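Local coordinates for restriction endonuclease (Mycobacterium sp., PDB 4F0Q), which cleaves DNA that carries methylated cytosine, acting as a tetrameric, modification-dependent restriction endonuclease, at residues D217-R222 and H240-W245; E301-R306 and A416-M421; A424-G427 and D431-L434. All coordinates share one frame; numbering follows the deposited sequence.

Contact 1: residues D217-R222 and H240-W245; sequences DGVDFR and HAPESW
The guanidinium of Arg222 lies flat on the imidazole of His240, a stack with centres 3.8 Å apart and planes inclined by 27°. It belongs to the N-terminal region, assigned to the PUA clan, where strand 218-220 runs into helix 222-227 and, after a loop, the chain returns to pass the strand end before helix 243-251. The overlap is mutual: His240 CE1 sits over the centre of the guanidinium, 3.3 Å from Arg222 CZ, while Arg222 NE lies over the centre of the imidazole. Nearer the backbone, Arg222 CB extends the contact and meets His240 CD2 at 3.6 Å.

What turns the guanidinium onto the ring is a bend in the arginine chain at chi3 (-63°), together with the carboxylate of Asp220. Arg222 NE donates to Asp220 OD2 at 3.3 Å, forming a salt bridge with the donor nitrogen lying above the carboxylate plane. The other oxygen, Asp220 OD1, accepts from Arg222 N in a nearly straight bond (N-H...O 167°), capping the turn into helix 222-227. Arg222 NH1 donates to Ala17 O, so the guanidinium is held by partners other than the ring as well. Asp220 would probably stabilise a positive charge on the arginine.

One residue back along the strand from Asp220, the link becomes apolar. Val219 CG1 meets Pro242 CG at 3.8 Å; Pro242, the N-cap residue of helix 243-251, also packs on Trp223. No direct hydrogen bond joins the two segments, and a water mediates instead: it accepts from Asp220 N at 2.9 Å and donates to His240 O at 2.7 Å.

Contact 2: residues E301-R306 and A416-M421; sequences ELLASR and ATVRRM
Leu303 makes the first contact along helix 297-314, its CD1 lying 4.2 Å from CG2 of Val418 on helix 411-425. Leu303 does not start out aimed at the partner helix; with CG anti to the backbone N (chi1 175°), the branched end is carried nearer to it. This is a methyl-to-methyl meeting with no polar component, and the closest CA pair, Leu303 and Val418, remains 8.7 Å apart. The wide spacing and the modest 153 Å² buried indicate light direct packing, and Leu433 and Thr437 of helix 430-440 also touch Leu303.

Both helices belong to the restriction endonuclease region of the PD-(D/E)XK clan, whose core here is a five-stranded mixed sheet. Helix 297-314 precedes the first strand of that sheet, and helix 411-425 follows its last strand, 406-409.

One turn on, Arg306 offers its aliphatic base: CB meets Met421 CE at 4.0 Å. The methionine's CB points toward helix 297-314, and its chain turns at the last torsion (chi3 57°), placing the terminal methyl, not the sulfur, against the arginine. From CG to NE the arginine chain is extended and leads away from helix 411-425, to a salt bridge with Glu440 and a hydrogen bond from NH1 to Ser436 OG. Leu254 of the third subunit packs on both Arg306 and Met421.

Contact 3: residues A424-G427 and D431-L434; sequences ANYG and DALL
Tyr426 overlaps Ala432 with the root of its side chain: the two CB atoms are 3.9 Å apart, and Tyr426 CG is 4.0 Å from the same alanine methyl. Farther out, the CD2-CE2 side of the ring reaches Leu433. There Tyr426 CE2 lies 3.9 Å from Leu433 CD1 and 4.0 Å from Leu433 CB, so the leucine is met both by a terminal methyl and by the base of its chain. The tyrosine and leucine side chains cross at about a right angle. Both the alanine methyl and Leu433 CD1 approach the ring obliquely, and the evidence is for van der Waals packing, with no hydrogen bond between the segments.

The two segments form a tight connection between helices 411-425 and 430-440. Tyr426 is the first residue to leave helical backbone angles after helix 411-425, and Gly427 follows with positive phi (58°) in the short link to helix 430-440. The tyrosine ring lies against the first turn of the next helix, with Tyr426 and Ala432 the nearest CA pair at 6.6 Å. With its CG anti to the carbonyl carbon (chi1 -54°), the ring stands between Asn425 and Leu433: Leu433 N lies above one face, offset toward the rim, and Asn425 CB above the opposite one, likewise offset.

Asn425 ties this helix end to its neighbours. Its ND2 donates to Met421 O one turn back, and its OD1 accepts from the backbone N of Arg253 of the third subunit. Leu254 of that subunit packs on both Tyr426 and Leu433.

In the fold
Contact 1 stands apart in the N-terminal region, its centre 41 Å from that of contact 2 and 46 Å from that of contact 3, on the opposite side of the chain's centre. Contacts 2 and 3 are neighbours, with centres 10 Å apart and helix 411-425 in common. They meet by packing on Leu433: Leu433 CD2 lies 3.7 Å from Leu303 CD1, and Leu433 CD1 is 3.7 Å from Arg306 NH1. Both also touch the third subunit, placing them at a tetramer interface. The magnesium ion, bound at Asp334, Gln355 and Ala356, is about 12 Å from the Leu303 side chain of contact 2.

Contact 1: residues D217-R222 and H240-W245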
# COMPACT_ATOMS: atom_id res chain seq x y z
N ASP A 217 -20.69 -24.41 -8.10
CA ASP A 217 -20.46 -23.74 -6.83
C ASP A 217 -20.81 -24.68 -5.68
O ASP A 217 -21.76 -24.45 -4.93
CB ASP A 217 -21.27 -22.45 -6.73
CG ASP A 217 -20.90 -21.62 -5.51
OD1 ASP A 217 -19.72 -21.65 -5.11
OD2 ASP A 217 -21.79 -20.94 -4.95
N GLY A 218 -20.03 -25.75 -5.54
CA GLY A 218 -20.27 -26.74 -4.51
C GLY A 218 -19.42 -27.98 -4.72
O GLY A 218 -18.42 -27.94 -5.44
N VAL A 219 -19.81 -29.09 -4.09
CA VAL A 219 -19.05 -30.33 -4.20
C VAL A 219 -19.94 -31.54 -4.47
O VAL A 219 -21.15 -31.51 -4.23
CB VAL A 219 -18.22 -30.60 -2.93
CG1 VAL A 219 -17.15 -29.54 -2.74
CG2 VAL A 219 -19.12 -30.69 -1.71
N ASP A 220 -19.32 -32.60 -4.97
CA ASP A 220 -19.98 -33.89 -5.14
C ASP A 220 -19.67 -34.72 -3.91
O ASP A 220 -18.50 -34.90 -3.56
CB ASP A 220 -19.47 -34.59 -6.41
CG ASP A 220 -20.36 -35.74 -6.84
OD1 ASP A 220 -21.05 -36.33 -5.98
OD2 ASP A 220 -20.36 -36.07 -8.05
N PHE A 221 -20.70 -35.24 -3.26
CA PHE A 221 -20.51 -36.00 -2.03
C PHE A 221 -19.92 -37.39 -2.26
O PHE A 221 -19.62 -38.11 -1.31
CB PHE A 221 -21.80 -36.09 -1.22
CG PHE A 221 -21.77 -35.29 0.05
CD1 PHE A 221 -21.10 -35.76 1.16
CD2 PHE A 221 -22.41 -34.06 0.12
CE1 PHE A 221 -21.07 -35.02 2.33
CE2 PHE A 221 -22.38 -33.32 1.29
CZ PHE A 221 -21.71 -33.80 2.39
N ARG A 222 -19.77 -37.77 -3.53
CA ARG A 222 -19.10 -39.02 -3.86
C ARG A 222 -17.61 -38.93 -3.55
O ARG A 222 -16.93 -39.95 -3.42
CB ARG A 222 -19.33 -39.38 -5.33
CG ARG A 222 -20.77 -39.71 -5.67
CD ARG A 222 -20.90 -40.28 -7.07
NE ARG A 222 -20.51 -39.32 -8.10
CZ ARG A 222 -20.54 -39.57 -9.40
NH1 ARG A 222 -20.94 -40.75 -9.84
NH2 ARG A 222 -20.16 -38.63 -10.26
N HIS A 240 -13.88 -37.59 -7.74
CA HIS A 240 -15.06 -36.74 -7.64
C HIS A 240 -14.78 -35.50 -6.81
O HIS A 240 -15.70 -34.83 -6.33
CB HIS A 240 -16.24 -37.52 -7.06
CG HIS A 240 -16.59 -38.75 -7.84
ND1 HIS A 240 -17.03 -38.71 -9.14
CD2 HIS A 240 -16.55 -40.06 -7.49
CE1 HIS A 240 -17.26 -39.94 -9.57
NE2 HIS A 240 -16.98 -40.78 -8.59
N ALA A 241 -13.50 -35.19 -6.63
CA ALA A 241 -13.08 -34.04 -5.85
C ALA A 241 -12.97 -32.80 -6.74
O ALA A 241 -12.76 -32.92 -7.95
CB ALA A 241 -11.74 -34.33 -5.18
N PRO A 242 -13.12 -31.60 -6.15
CA PRO A 242 -12.95 -30.36 -6.90
C PRO A 242 -11.54 -30.23 -7.48
O PRO A 242 -10.59 -30.74 -6.88
CB PRO A 242 -13.18 -29.28 -5.84
CG PRO A 242 -14.03 -29.93 -4.82
CD PRO A 242 -13.58 -31.36 -4.77
N GLU A 243 -11.42 -29.56 -8.62
CA GLU A 243 -10.12 -29.36 -9.26
C GLU A 243 -9.18 -28.55 -8.37
O GLU A 243 -7.97 -28.76 -8.39
CB GLU A 243 -10.29 -28.66 -10.61
CG GLU A 243 -11.04 -29.47 -11.65
CD GLU A 243 -10.18 -30.54 -12.31
OE1 GLU A 243 -9.02 -30.73 -11.88
OE2 GLU A 243 -10.67 -31.19 -13.26
N SER A 244 -9.75 -27.63 -7.60
CA SER A 244 -8.97 -26.78 -6.70
C SER A 244 -8.29 -27.60 -5.61
O SER A 244 -7.14 -27.34 -5.25
CB SER A 244 -9.87 -25.71 -6.07
OG SER A 244 -10.95 -26.30 -5.36
N TRP A 245 -9.01 -28.59 -5.08
CA TRP A 245 -8.47 -29.44 -4.03
C TRP A 245 -7.38 -30.35 -4.58
O TRP A 245 -6.41 -30.65 -3.90
CB TRP A 245 -9.57 -30.28 -3.38
CG TRP A 245 -9.13 -30.94 -2.12
CD1 TRP A 245 -8.49 -32.14 -1.99
CD2 TRP A 245 -9.28 -30.42 -0.79
NE1 TRP A 245 -8.24 -32.41 -0.67
CE2 TRP A 245 -8.71 -31.37 0.09
CE3 TRP A 245 -9.84 -29.26 -0.25
CZ2 TRP A 245 -8.69 -31.19 1.47
CZ3 TRP A 245 -9.82 -29.08 1.12
CH2 TRP A 245 -9.24 -30.04 1.96
O HOH W 1 -16.56 -32.32 -5.80

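Contact 2: residues E301-R306 and A416-M421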
# COMPACT_ATOMS: atom_id res chain seq x y z
N GLU A 301 -9.71 10.40 18.53
CA GLU A 301 -8.63 10.23 17.56
C GLU A 301 -7.64 9.16 18.02
O GLU A 301 -7.21 8.31 17.23
CB GLU A 301 -7.92 11.56 17.29
CG GLU A 301 -8.78 12.60 16.59
CD GLU A 301 -8.07 13.92 16.40
OE1 GLU A 301 -6.98 14.10 16.98
OE2 GLU A 301 -8.59 14.78 15.65
N LEU A 302 -7.29 9.20 19.31
CA LEU A 302 -6.40 8.19 19.88
C LEU A 302 -7.04 6.80 19.84
O LEU A 302 -6.40 5.81 19.42
CB LEU A 302 -6.04 8.55 21.32
CG LEU A 302 -5.06 7.61 22.03
CD1 LEU A 302 -3.74 7.54 21.28
CD2 LEU A 302 -4.84 8.05 23.47
N LEU A 303 -8.29 6.73 20.27
CA LEU A 303 -9.05 5.49 20.21
C LEU A 303 -9.10 4.95 18.79
O LEU A 303 -8.96 3.75 18.57
CB LEU A 303 -10.48 5.69 20.73
CG LEU A 303 -11.38 4.46 20.58
CD1 LEU A 303 -10.91 3.33 21.48
CD2 LEU A 303 -12.84 4.80 20.85
N ALA A 304 -9.27 5.85 17.82
CA ALA A 304 -9.34 5.47 16.42
C ALA A 304 -7.99 4.96 15.93
O ALA A 304 -7.93 4.08 15.07
CB ALA A 304 -9.81 6.63 15.57
N SER A 305 -6.91 5.52 16.46
CA SER A 305 -5.57 5.05 16.11
C SER A 305 -5.37 3.62 16.62
O SER A 305 -4.88 2.75 15.89
CB SER A 305 -4.49 5.98 16.67
OG SER A 305 -4.53 6.01 18.09
N ARG A 306 -5.75 3.39 17.87
CA ARG A 306 -5.63 2.05 18.45
C ARG A 306 -6.50 1.02 17.71
O ARG A 306 -6.05 -0.09 17.43
CB ARG A 306 -5.97 2.07 19.94
CG ARG A 306 -4.98 2.85 20.79
CD ARG A 306 -5.30 2.74 22.27
NE ARG A 306 -4.33 3.47 23.09
CZ ARG A 306 -4.37 3.52 24.41
NH1 ARG A 306 -5.33 2.89 25.08
NH2 ARG A 306 -3.45 4.21 25.08
N ALA A 416 -17.40 -3.62 17.25
CA ALA A 416 -16.89 -4.98 17.38
C ALA A 416 -15.42 -4.99 17.80
O ALA A 416 -15.03 -5.72 18.72
CB ALA A 416 -17.07 -5.74 16.07
N THR A 417 -14.63 -4.16 17.13
CA THR A 417 -13.20 -4.06 17.42
C THR A 417 -12.96 -3.58 18.84
O THR A 417 -12.15 -4.17 19.57
CB THR A 417 -12.49 -3.10 16.44
OG1 THR A 417 -12.77 -3.50 15.09
CG2 THR A 417 -10.99 -3.12 16.68
N VAL A 418 -13.66 -2.53 19.24
CA VAL A 418 -13.53 -1.97 20.58
C VAL A 418 -13.93 -3.00 21.64
O VAL A 418 -13.24 -3.15 22.65
CB VAL A 418 -14.37 -0.68 20.74
CG1 VAL A 418 -14.62 -0.37 22.21
CG2 VAL A 418 -13.69 0.49 20.06
N ARG A 419 -15.02 -3.71 21.40
CA ARG A 419 -15.46 -4.76 22.31
C ARG A 419 -14.41 -5.86 22.45
O ARG A 419 -14.13 -6.33 23.56
CB ARG A 419 -16.80 -5.35 21.86
CG ARG A 419 -18.01 -4.54 22.30
CD ARG A 419 -19.29 -5.07 21.67
NE ARG A 419 -19.35 -6.52 21.71
CZ ARG A 419 -19.81 -7.23 22.74
NH1 ARG A 419 -20.25 -6.61 23.82
NH2 ARG A 419 -19.83 -8.55 22.68
N ARG A 420 -13.83 -6.27 21.32
CA ARG A 420 -12.77 -7.28 21.34
C ARG A 420 -11.56 -6.80 22.14
O ARG A 420 -11.05 -7.54 22.99
CB ARG A 420 -12.34 -7.63 19.91
CG ARG A 420 -11.45 -8.85 19.81
CD ARG A 420 -10.86 -9.02 18.41
NE ARG A 420 -11.88 -8.90 17.37
CZ ARG A 420 -11.96 -7.89 16.52
NH1 ARG A 420 -11.07 -6.90 16.57
NH2 ARG A 420 -12.91 -7.86 15.60
N MET A 421 -11.12 -5.58 21.88
CA MET A 421 -9.98 -4.98 22.57
C MET A 421 -10.21 -4.93 24.08
O MET A 421 -9.35 -5.33 24.86
CB MET A 421 -9.75 -3.55 22.06
CG MET A 421 -9.26 -3.46 20.62
SD MET A 421 -9.44 -1.80 19.93
CE MET A 421 -8.49 -0.84 21.11

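Contact 3: residues A424-G427 and D431-L434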
# COMPACT_ATOMS: atom_id res chain seq x y z
N ALA A 424 -10.35 -8.39 25.68
CA ALA A 424 -9.07 -9.10 25.63
C ALA A 424 -7.95 -8.40 26.38
O ALA A 424 -6.88 -8.97 26.58
CB ALA A 424 -8.67 -9.36 24.18
N ASN A 425 -8.18 -7.16 26.80
CA ASN A 425 -7.12 -6.39 27.46
C ASN A 425 -7.47 -5.81 28.83
O ASN A 425 -6.61 -5.70 29.70
CB ASN A 425 -6.62 -5.27 26.54
CG ASN A 425 -5.99 -5.80 25.27
OD1 ASN A 425 -4.87 -6.30 25.29
ND2 ASN A 425 -6.71 -5.69 24.16
N TYR A 426 -8.74 -5.45 29.03
CA TYR A 426 -9.13 -4.75 30.24
C TYR A 426 -10.25 -5.44 31.01
O TYR A 426 -11.04 -4.79 31.70
CB TYR A 426 -9.53 -3.31 29.91
CG TYR A 426 -8.47 -2.56 29.14
CD1 TYR A 426 -7.27 -2.22 29.74
CD2 TYR A 426 -8.67 -2.20 27.82
CE1 TYR A 426 -6.29 -1.53 29.04
CE2 TYR A 426 -7.70 -1.51 27.11
CZ TYR A 426 -6.51 -1.18 27.73
OH TYR A 426 -5.54 -0.50 27.03
N GLY A 427 -10.31 -6.77 30.91
CA GLY A 427 -11.29 -7.55 31.64
C GLY A 427 -12.73 -7.17 31.35
O GLY A 427 -13.60 -7.33 32.20
N ASP A 431 -14.61 1.38 30.32
CA ASP A 431 -14.17 2.61 30.97
C ASP A 431 -12.65 2.71 31.06
O ASP A 431 -12.10 3.80 31.00
CB ASP A 431 -14.77 2.73 32.37
CG ASP A 431 -14.34 3.99 33.07
OD1 ASP A 431 -14.99 5.04 32.88
OD2 ASP A 431 -13.33 3.94 33.82
N ALA A 432 -11.97 1.57 31.21
CA ALA A 432 -10.52 1.57 31.28
C ALA A 432 -9.92 2.10 29.97
O ALA A 432 -9.06 2.98 29.98
CB ALA A 432 -10.00 0.17 31.56
N LEU A 433 -10.42 1.58 28.86
CA LEU A 433 -9.98 2.02 27.54
C LEU A 433 -10.34 3.48 27.28
O LEU A 433 -9.49 4.26 26.83
CB LEU A 433 -10.57 1.13 26.44
CG LEU A 433 -10.23 1.53 25.01
CD1 LEU A 433 -8.73 1.51 24.79
CD2 LEU A 433 -10.93 0.61 24.01
N LEU A 434 -11.59 3.85 27.57
CA LEU A 434 -12.03 5.22 27.31
C LEU A 434 -11.22 6.24 28.11
O LEU A 434 -10.74 7.24 27.56
CB LEU A 434 -13.53 5.38 27.60
CG LEU A 434 -14.50 4.46 26.85
CD1 LEU A 434 -15.92 4.99 26.93
CD2 LEU A 434 -14.08 4.26 25.39